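PDB 3HXL: uncharacterized protein DSY3957 from Desulfitobacterium hafniense, which probably builds the contractile tail sheath of a phage or phage-like particle. Local coordinates for residues Gly101-Thr106 against Ile117-Gln122; Gly45-Met50 against Ala107-Ala112; Gly338-Lys343 against Glu429-Arg434. One frame throughout, in Å; residues are numbered along the deposited sequence.

Followed from the N terminus, the chain first meets contact 2, where the loop Gly45-Met50 is joined by Ala107-Ala112 after an excursion of 56 residues. Before that second segment is reached, Gly101-Thr106 has opened contact 1, which closes at Ile117-Gln122, beyond a connection of ten residues that itself contains Ala107-Ala112. The two contacts therefore cross rather than nest: contact 1 joins the two sheets of the beta-sandwich domain, and contact 2 ties the loop after strand 103-107 to the loop between strands 35-40 and 51-54 of the mixed sheet. Contact 3 follows in series, its centre about 64 Å from that of contact 1, and closes an 85-residue loop within the C-terminal domain.

Contact 1: residues Gly101-Thr106 against Ile117-Gln122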
loop_
_atom_site.group_PDB
_atom_site.type_symbol
_atom_site.label_atom_id
_atom_site.label_comp_id
_atom_site.label_asym_id
_atom_site.label_seq_id
_atom_site.Cartn_x
_atom_site.Cartn_y
_atom_site.Cartn_z
ATOM N N GLY A 101 4.665 33.326 -28.683
ATOM C CA GLY A 101 5.367 34.593 -28.610
ATOM C C GLY A 101 6.500 34.529 -27.602
ATOM O O GLY A 101 7.425 33.725 -27.743
ATOM N N ASN A 102 6.427 35.369 -26.577
ATOM C CA ASN A 102 7.453 35.411 -25.549
ATOM C C ASN A 102 7.149 34.440 -24.413
ATOM O O ASN A 102 8.037 34.074 -23.646
ATOM C CB ASN A 102 7.568 36.831 -24.977
ATOM C CG ASN A 102 7.950 37.856 -26.032
ATOM O OD1 ASN A 102 8.946 37.693 -26.737
ATOM N ND2 ASN A 102 7.157 38.921 -26.143
ATOM N N LEU A 103 5.890 34.025 -24.324
ATOM C CA LEU A 103 5.445 33.126 -23.267
ATOM C C LEU A 103 5.613 31.641 -23.535
ATOM O O LEU A 103 5.292 31.146 -24.613
ATOM C CB LEU A 103 3.969 33.387 -22.950
ATOM C CG LEU A 103 3.344 32.505 -21.864
ATOM C CD1 LEU A 103 3.942 32.858 -20.513
ATOM C CD2 LEU A 103 1.830 32.712 -21.849
ATOM N N THR A 104 6.127 30.938 -22.536
ATOM C CA THR A 104 6.284 29.498 -22.627
ATOM C C THR A 104 5.510 28.935 -21.447
ATOM O O THR A 104 5.623 29.435 -20.325
ATOM C CB THR A 104 7.763 29.069 -22.550
ATOM O OG1 THR A 104 8.420 29.389 -23.786
ATOM C CG2 THR A 104 7.869 27.570 -22.308
ATOM N N VAL A 105 4.688 27.927 -21.723
ATOM C CA VAL A 105 3.877 27.271 -20.703
ATOM C C VAL A 105 4.330 25.818 -20.659
ATOM O O VAL A 105 4.272 25.112 -21.667
ATOM C CB VAL A 105 2.378 27.304 -21.058
ATOM C CG1 VAL A 105 1.558 26.750 -19.898
ATOM C CG2 VAL A 105 1.955 28.725 -21.383
ATOM N N THR A 106 4.777 25.386 -19.488
ATOM C CA THR A 106 5.274 24.032 -19.302
ATOM C C THR A 106 4.510 23.304 -18.199
ATOM O O THR A 106 4.246 23.871 -17.136
ATOM C CB THR A 106 6.771 24.072 -18.941
ATOM O OG1 THR A 106 7.458 24.910 -19.883
ATOM C CG2 THR A 106 7.373 22.679 -18.969
ATOM N N ILE A 117 -3.461 19.567 -21.802
ATOM C CA ILE A 117 -3.534 20.953 -21.364
ATOM C C ILE A 117 -3.485 21.870 -22.578
ATOM O O ILE A 117 -2.738 21.623 -23.525
ATOM C CB ILE A 117 -2.358 21.299 -20.432
ATOM C CG1 ILE A 117 -2.264 20.260 -19.309
ATOM C CG2 ILE A 117 -2.560 22.692 -19.835
ATOM C CD1 ILE A 117 -1.092 20.467 -18.372
ATOM N N THR A 118 -4.289 22.925 -22.551
ATOM C CA THR A 118 -4.314 23.882 -23.650
ATOM C C THR A 118 -4.330 25.302 -23.108
ATOM O O THR A 118 -5.082 25.621 -22.185
ATOM C CB THR A 118 -5.551 23.680 -24.552
ATOM O OG1 THR A 118 -5.501 22.380 -25.150
ATOM C CG2 THR A 118 -5.584 24.731 -25.660
ATOM N N LEU A 119 -3.488 26.147 -23.691
ATOM C CA LEU A 119 -3.388 27.543 -23.283
ATOM C C LEU A 119 -4.303 28.421 -24.130
ATOM O O LEU A 119 -4.400 28.244 -25.343
ATOM C CB LEU A 119 -1.947 28.031 -23.435
ATOM C CG LEU A 119 -1.739 29.541 -23.302
ATOM C CD1 LEU A 119 -1.954 29.963 -21.861
ATOM C CD2 LEU A 119 -0.337 29.907 -23.765
ATOM N N VAL A 120 -4.972 29.361 -23.473
ATOM C CA VAL A 120 -5.864 30.298 -24.142
ATOM C C VAL A 120 -5.549 31.706 -23.637
ATOM O O VAL A 120 -5.581 31.964 -22.430
ATOM C CB VAL A 120 -7.349 29.967 -23.853
ATOM C CG1 VAL A 120 -8.256 31.026 -24.481
ATOM C CG2 VAL A 120 -7.695 28.592 -24.415
ATOM N N ILE A 121 -5.225 32.603 -24.567
ATOM C CA ILE A 121 -4.897 33.991 -24.241
ATOM C C ILE A 121 -5.764 34.912 -25.094
ATOM O O ILE A 121 -5.620 34.970 -26.315
ATOM C CB ILE A 121 -3.401 34.298 -24.520
ATOM C CG1 ILE A 121 -2.515 33.362 -23.693
ATOM C CG2 ILE A 121 -3.082 35.742 -24.153
ATOM C CD1 ILE A 121 -1.034 33.514 -23.985
ATOM N N GLN A 122 -6.677 35.617 -24.439
ATOM C CA GLN A 122 -7.580 36.522 -25.127
ATOM C C GLN A 122 -7.598 37.879 -24.441
ATOM O O GLN A 122 -7.550 37.973 -23.212
ATOM C CB GLN A 122 -8.994 35.927 -25.149
ATOM C CG GLN A 122 -9.103 34.627 -25.935
ATOM C CD GLN A 122 -9.115 34.846 -27.438
ATOM O OE1 GLN A 122 -10.095 35.344 -27.992
ATOM N NE2 GLN A 122 -8.021 34.484 -28.104
#
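Leu103 and Val105 face Leu119 and Ile121 across the interior of the tail sheath protein's beta-sandwich domain. Strand 103-107 is the middle strand of a three-stranded antiparallel sheet, and strand 117-123 belongs to the four-stranded sheet packed against it. Their axes are 9.1 Å apart at closest approach and run roughly antiparallel, at 153°, so the strands are joined by side chains and not by backbone pairing.

The interaction is entirely apolar and made by methyl groups. CD2 of Leu103 touches two partners, 3.7 Å from CD1 of Ile121 and 4.0 Å from CD2 of Leu119. Ile121 gets there with CG1 anti to its carbonyl carbon (chi1 -59°) and the chain extended to CD1. All four residues are buried, and Phe161 of strand 159-162 and Val133 and Phe131 of strand 131-137 continue the same hydrophobic layer.

The side chain of Thr104 points away from the interior, and its hydroxyl hydrogen-bonds that of Thr99; the backbone carbonyl of Thr104 accepts from the Ser162 hydroxyl on the neighbouring strand 159-162. In the interior, Val105 turns its CG2 methyl to the fork of Leu119, 3.5 Å from CD2 and 4.1 Å from CD1.

Contact 2: residues Gly45-Met50 against Ala107-Ala112; sequences GEPGKM and AKWGGA
The indole of Trp109 lies flat against the backbone of Gly45 and Glu46, joining the loop that leads from strand 103-107 into strand 117-123 to the loop between strands 35-40 and 51-54. The contact thus sits at the junction between the beta-sandwich domain and the part of the fold built around the mixed sheet.

CH-pi contacts dominate. CA of Glu46 stands 3.6 Å from the centroid of the six-membered ring and only 2° off its normal, while CA of Gly45 lies 4.0 Å from the centroid of the five-membered ring, 24° off the normal. The peptide between these two residues follows the same face, with Glu46 N 3.6 Å above the ring plane. Trp109 reaches this position with its CG anti to the carbonyl carbon.

Apolar side-chain packing extends the contact. CB of Glu46 is 3.6 Å from CZ2 of Trp109, and CG passes near CH2 before the extended chain takes the carboxylate out along the rim at CH2, its plane 35° from that of the indole. Pro47 meets the indole obliquely, its CD 3.8 Å from CE3 of Trp109. The aliphatic CG of Lys108 packs toward the rim of the opposite face. Separately, the rings of Trp44 and Trp109 meet edge-to-face.

Direct hydrogen bonding between the two loops is absent, but Arg89 bridges them: NH1 donates to the carbonyl of Gly45 and NH2 to that of Gly110. The chemistry is therefore divided, with dispersion and CH-pi attraction holding the ring against the main chain while one guanidinium group links the two backbones. Because most of the ring's partners on this face are backbone atoms, the fit probably depends largely on the course of the main chain at Gly45 and Glu46.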
loop_
_atom_site.group_PDB
_atom_site.type_symbol
_atom_site.label_atom_id
_atom_site.label_comp_id
_atom_site.label_asym_id
_atom_site.label_seq_id
_atom_site.Cartn_x
_atom_site.Cartn_y
_atom_site.Cartn_z
ATOM N N GLY A 45 1.944 13.601 -11.817
ATOM C CA GLY A 45 2.239 13.499 -10.400
ATOM C C GLY A 45 3.713 13.575 -10.060
ATOM O O GLY A 45 4.570 13.292 -10.896
ATOM N N GLU A 46 4.007 13.962 -8.823
ATOM C CA GLU A 46 5.382 14.066 -8.356
ATOM C C GLU A 46 6.059 12.697 -8.389
ATOM O O GLU A 46 5.579 11.740 -7.780
ATOM C CB GLU A 46 5.410 14.633 -6.936
ATOM C CG GLU A 46 6.798 14.698 -6.317
ATOM C CD GLU A 46 6.823 15.514 -5.044
ATOM O OE1 GLU A 46 5.879 15.389 -4.233
ATOM O OE2 GLU A 46 7.788 16.279 -4.844
ATOM N N PRO A 47 7.187 12.586 -9.110
ATOM C CA PRO A 47 7.927 11.325 -9.221
ATOM C C PRO A 47 8.953 11.077 -8.111
ATOM O O PRO A 47 9.461 12.017 -7.501
ATOM C CB PRO A 47 8.589 11.452 -10.585
ATOM C CG PRO A 47 8.980 12.904 -10.595
ATOM C CD PRO A 47 7.729 13.595 -10.043
ATOM N N GLY A 48 9.237 9.798 -7.859
ATOM C CA GLY A 48 10.222 9.400 -6.863
ATOM C C GLY A 48 10.079 9.973 -5.470
ATOM O O GLY A 48 11.069 10.205 -4.775
ATOM N N LYS A 49 8.840 10.191 -5.054
ATOM C CA LYS A 49 8.560 10.744 -3.742
ATOM C C LYS A 49 7.271 10.096 -3.260
ATOM O O LYS A 49 6.252 10.171 -3.938
ATOM C CB LYS A 49 8.360 12.253 -3.852
ATOM C CG LYS A 49 8.448 12.965 -2.527
ATOM C CD LYS A 49 9.892 13.017 -2.060
ATOM C CE LYS A 49 10.713 13.896 -2.994
ATOM N NZ LYS A 49 12.149 13.957 -2.597
HETATM N N MSE A 50 7.320 9.463 -2.094
HETATM C CA MSE A 50 6.150 8.789 -1.560
HETATM C C MSE A 50 4.968 9.730 -1.362
HETATM O O MSE A 50 5.078 10.772 -0.708
HETATM C CB MSE A 50 6.492 8.104 -0.241
HETATM C CG MSE A 50 5.567 6.930 0.086
HETATM SE SE MSE A 50 5.733 5.421 -1.132
HETATM C CE MSE A 50 7.374 4.680 -0.484
ATOM N N ALA A 107 4.151 22.051 -18.466
ATOM C CA ALA A 107 3.426 21.229 -17.502
ATOM C C ALA A 107 4.185 21.164 -16.179
ATOM O O ALA A 107 5.418 21.183 -16.157
ATOM C CB ALA A 107 3.233 19.826 -18.062
ATOM N N LYS A 108 3.444 21.086 -15.078
ATOM C CA LYS A 108 4.050 21.020 -13.752
ATOM C C LYS A 108 4.821 19.714 -13.576
ATOM O O LYS A 108 5.895 19.691 -12.975
ATOM C CB LYS A 108 2.970 21.132 -12.670
ATOM C CG LYS A 108 3.510 21.209 -11.247
ATOM C CD LYS A 108 2.381 21.409 -10.248
ATOM C CE LYS A 108 2.898 21.531 -8.821
ATOM N NZ LYS A 108 1.768 21.710 -7.865
ATOM N N TRP A 109 4.257 18.630 -14.100
ATOM C CA TRP A 109 4.879 17.310 -14.010
ATOM C C TRP A 109 5.009 16.709 -15.404
ATOM O O TRP A 109 4.243 17.040 -16.307
ATOM C CB TRP A 109 4.035 16.362 -13.136
ATOM C CG TRP A 109 3.836 16.820 -11.714
ATOM C CD1 TRP A 109 2.643 17.088 -11.095
ATOM C CD2 TRP A 109 4.858 17.077 -10.740
ATOM N NE1 TRP A 109 2.861 17.499 -9.801
ATOM C CE2 TRP A 109 4.209 17.505 -9.559
ATOM C CE3 TRP A 109 6.258 16.995 -10.754
ATOM C CZ2 TRP A 109 4.918 17.845 -8.400
ATOM C CZ3 TRP A 109 6.960 17.333 -9.603
ATOM C CH2 TRP A 109 6.289 17.756 -8.441
ATOM N N GLY A 110 5.992 15.831 -15.580
ATOM C CA GLY A 110 6.167 15.187 -16.866
ATOM C C GLY A 110 5.102 14.115 -17.018
ATOM O O GLY A 110 4.558 13.634 -16.024
ATOM N N GLY A 111 4.798 13.748 -18.257
ATOM C CA GLY A 111 3.793 12.732 -18.501
ATOM C C GLY A 111 2.901 13.099 -19.667
ATOM O O GLY A 111 2.876 14.254 -20.099
ATOM N N ALA A 112 2.166 12.114 -20.175
ATOM C CA ALA A 112 1.261 12.317 -21.299
ATOM C C ALA A 112 0.072 13.186 -20.900
ATOM O O ALA A 112 -0.614 13.746 -21.755
ATOM C CB ALA A 112 0.769 10.967 -21.817
#

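Contact 3: residues Gly338-Lys343 against Glu429-Arg434; sequences GKQFAK and EKIYVR
Gln340 meets Glu429 and Ile431 where a 3-10 turn at 339-342, leading into helix 344-364, lies against the start of strand 431-438, outermost, within this chain, in the antiparallel sheet of the sheath C-terminal domain. Backbone bonds from Phe341 N, Ala342 N and Lys343 N to the carbonyls three residues earlier define the turn.

The packed side is apolar. CG of Gln340 approaches CD1 of Ile431 at 4.3 Å, and Ile431 is buried further against Val346 and Leu350 of the following helix. Phe341 also rests on Leu350, which draws turn, helix and strand together.

The other side is polar and more open: Glu429 is exposed and reaches in with an extended chain to take a single hydrogen bond from the buried glutamine. Gln340 places its CG between the backbone N and the carbonyl carbon (chi1 53°) and then bends at chi2, bringing the amide up to the carboxylate. The two side chains cross at about a right angle, with the amide and carboxylate planes 77° apart. NE2 of Gln340 donates over 3.0 Å to OE2 of Glu429 at an N-H...O angle of 162°; the oxygen lies within the amide plane but is approached from above its own carboxylate plane.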
loop_
_atom_site.group_PDB
_atom_site.type_symbol
_atom_site.label_atom_id
_atom_site.label_comp_id
_atom_site.label_asym_id
_atom_site.label_seq_id
_atom_site.Cartn_x
_atom_site.Cartn_y
_atom_site.Cartn_z
ATOM N N GLY A 338 4.699 -25.227 9.971
ATOM C CA GLY A 338 3.630 -26.027 9.401
ATOM C C GLY A 338 2.706 -25.334 8.421
ATOM O O GLY A 338 2.889 -24.163 8.085
ATOM N N LYS A 339 1.696 -26.072 7.973
ATOM C CA LYS A 339 0.731 -25.561 7.008
ATOM C C LYS A 339 -0.039 -24.332 7.493
ATOM O O LYS A 339 -0.543 -23.550 6.682
ATOM C CB LYS A 339 -0.259 -26.666 6.617
ATOM C CG LYS A 339 -1.077 -27.203 7.774
ATOM C CD LYS A 339 -2.179 -28.132 7.298
ATOM C CE LYS A 339 -3.049 -28.578 8.462
ATOM N NZ LYS A 339 -4.202 -29.406 8.012
ATOM N N GLN A 340 -0.131 -24.158 8.809
ATOM C CA GLN A 340 -0.839 -23.007 9.356
ATOM C C GLN A 340 -0.207 -21.697 8.884
ATOM O O GLN A 340 -0.899 -20.691 8.721
ATOM C CB GLN A 340 -0.862 -23.058 10.893
ATOM C CG GLN A 340 0.497 -23.215 11.554
ATOM C CD GLN A 340 0.878 -24.674 11.797
ATOM O OE1 GLN A 340 0.779 -25.518 10.901
ATOM N NE2 GLN A 340 1.324 -24.972 13.018
ATOM N N PHE A 341 1.104 -21.704 8.656
ATOM C CA PHE A 341 1.791 -20.501 8.195
ATOM C C PHE A 341 1.394 -20.052 6.789
ATOM O O PHE A 341 1.720 -18.938 6.370
ATOM C CB PHE A 341 3.314 -20.681 8.265
ATOM C CG PHE A 341 3.868 -20.601 9.663
ATOM C CD1 PHE A 341 3.846 -21.707 10.500
ATOM C CD2 PHE A 341 4.375 -19.403 10.153
ATOM C CE1 PHE A 341 4.321 -21.623 11.814
ATOM C CE2 PHE A 341 4.851 -19.309 11.465
ATOM C CZ PHE A 341 4.823 -20.420 12.292
ATOM N N ALA A 342 0.685 -20.909 6.064
ATOM C CA ALA A 342 0.247 -20.576 4.711
ATOM C C ALA A 342 -1.021 -19.722 4.730
ATOM O O ALA A 342 -1.390 -19.124 3.719
ATOM C CB ALA A 342 -0.003 -21.855 3.912
ATOM N N LYS A 343 -1.685 -19.672 5.883
ATOM C CA LYS A 343 -2.917 -18.899 6.032
ATOM C C LYS A 343 -2.589 -17.455 6.383
ATOM O O LYS A 343 -1.909 -17.183 7.371
ATOM C CB LYS A 343 -3.798 -19.527 7.116
ATOM C CG LYS A 343 -4.187 -20.979 6.811
ATOM C CD LYS A 343 -5.004 -21.625 7.929
ATOM C CE LYS A 343 -5.326 -23.087 7.600
ATOM N NZ LYS A 343 -6.085 -23.775 8.686
ATOM N N GLU A 429 -3.426 -26.290 15.921
ATOM C CA GLU A 429 -2.109 -26.565 16.469
ATOM C C GLU A 429 -1.539 -25.285 17.084
ATOM O O GLU A 429 -1.582 -24.220 16.467
ATOM C CB GLU A 429 -1.199 -27.084 15.358
ATOM C CG GLU A 429 0.191 -27.473 15.807
ATOM C CD GLU A 429 0.969 -28.178 14.713
ATOM O OE1 GLU A 429 0.552 -29.287 14.309
ATOM O OE2 GLU A 429 1.993 -27.626 14.254
ATOM N N LYS A 430 -1.018 -25.400 18.304
ATOM C CA LYS A 430 -0.450 -24.261 19.025
ATOM C C LYS A 430 0.838 -23.787 18.366
ATOM O O LYS A 430 1.538 -24.567 17.725
ATOM C CB LYS A 430 -0.137 -24.644 20.477
ATOM C CG LYS A 430 -1.025 -25.734 21.057
ATOM C CD LYS A 430 -0.719 -26.000 22.531
ATOM C CE LYS A 430 0.707 -26.493 22.753
ATOM N NZ LYS A 430 0.962 -26.763 24.195
ATOM N N ILE A 431 1.152 -22.507 18.531
ATOM C CA ILE A 431 2.375 -21.958 17.965
ATOM C C ILE A 431 3.277 -21.445 19.084
ATOM O O ILE A 431 2.826 -20.732 19.980
ATOM C CB ILE A 431 2.074 -20.815 16.976
ATOM C CG1 ILE A 431 1.342 -21.376 15.750
ATOM C CG2 ILE A 431 3.375 -20.131 16.551
ATOM C CD1 ILE A 431 0.910 -20.331 14.753
ATOM N N TYR A 432 4.546 -21.839 19.027
ATOM C CA TYR A 432 5.547 -21.436 20.009
ATOM C C TYR A 432 6.085 -20.055 19.651
ATOM O O TYR A 432 6.459 -19.799 18.508
ATOM C CB TYR A 432 6.694 -22.453 20.026
ATOM C CG TYR A 432 7.894 -22.041 20.850
ATOM C CD1 TYR A 432 7.819 -21.948 22.241
ATOM C CD2 TYR A 432 9.108 -21.736 20.233
ATOM C CE1 TYR A 432 8.929 -21.558 22.996
ATOM C CE2 TYR A 432 10.219 -21.345 20.974
ATOM C CZ TYR A 432 10.125 -21.258 22.353
ATOM O OH TYR A 432 11.228 -20.868 23.081
ATOM N N VAL A 433 6.113 -19.169 20.638
ATOM C CA VAL A 433 6.592 -17.805 20.444
ATOM C C VAL A 433 7.756 -17.556 21.392
ATOM O O VAL A 433 7.609 -17.671 22.611
ATOM C CB VAL A 433 5.482 -16.778 20.749
ATOM C CG1 VAL A 433 6.001 -15.362 20.539
ATOM C CG2 VAL A 433 4.280 -17.045 19.873
ATOM N N ARG A 434 8.912 -17.224 20.832
ATOM C CA ARG A 434 10.097 -16.965 21.637
ATOM C C ARG A 434 10.548 -15.529 21.426
ATOM O O ARG A 434 10.807 -15.112 20.295
ATOM C CB ARG A 434 11.225 -17.923 21.241
ATOM C CG ARG A 434 12.515 -17.732 22.025
ATOM C CD ARG A 434 13.657 -18.531 21.400
ATOM N NE ARG A 434 14.857 -18.525 22.232
ATOM C CZ ARG A 434 14.949 -19.128 23.413
ATOM N NH1 ARG A 434 16.081 -19.071 24.105
ATOM N NH2 ARG A 434 13.912 -19.793 23.903
#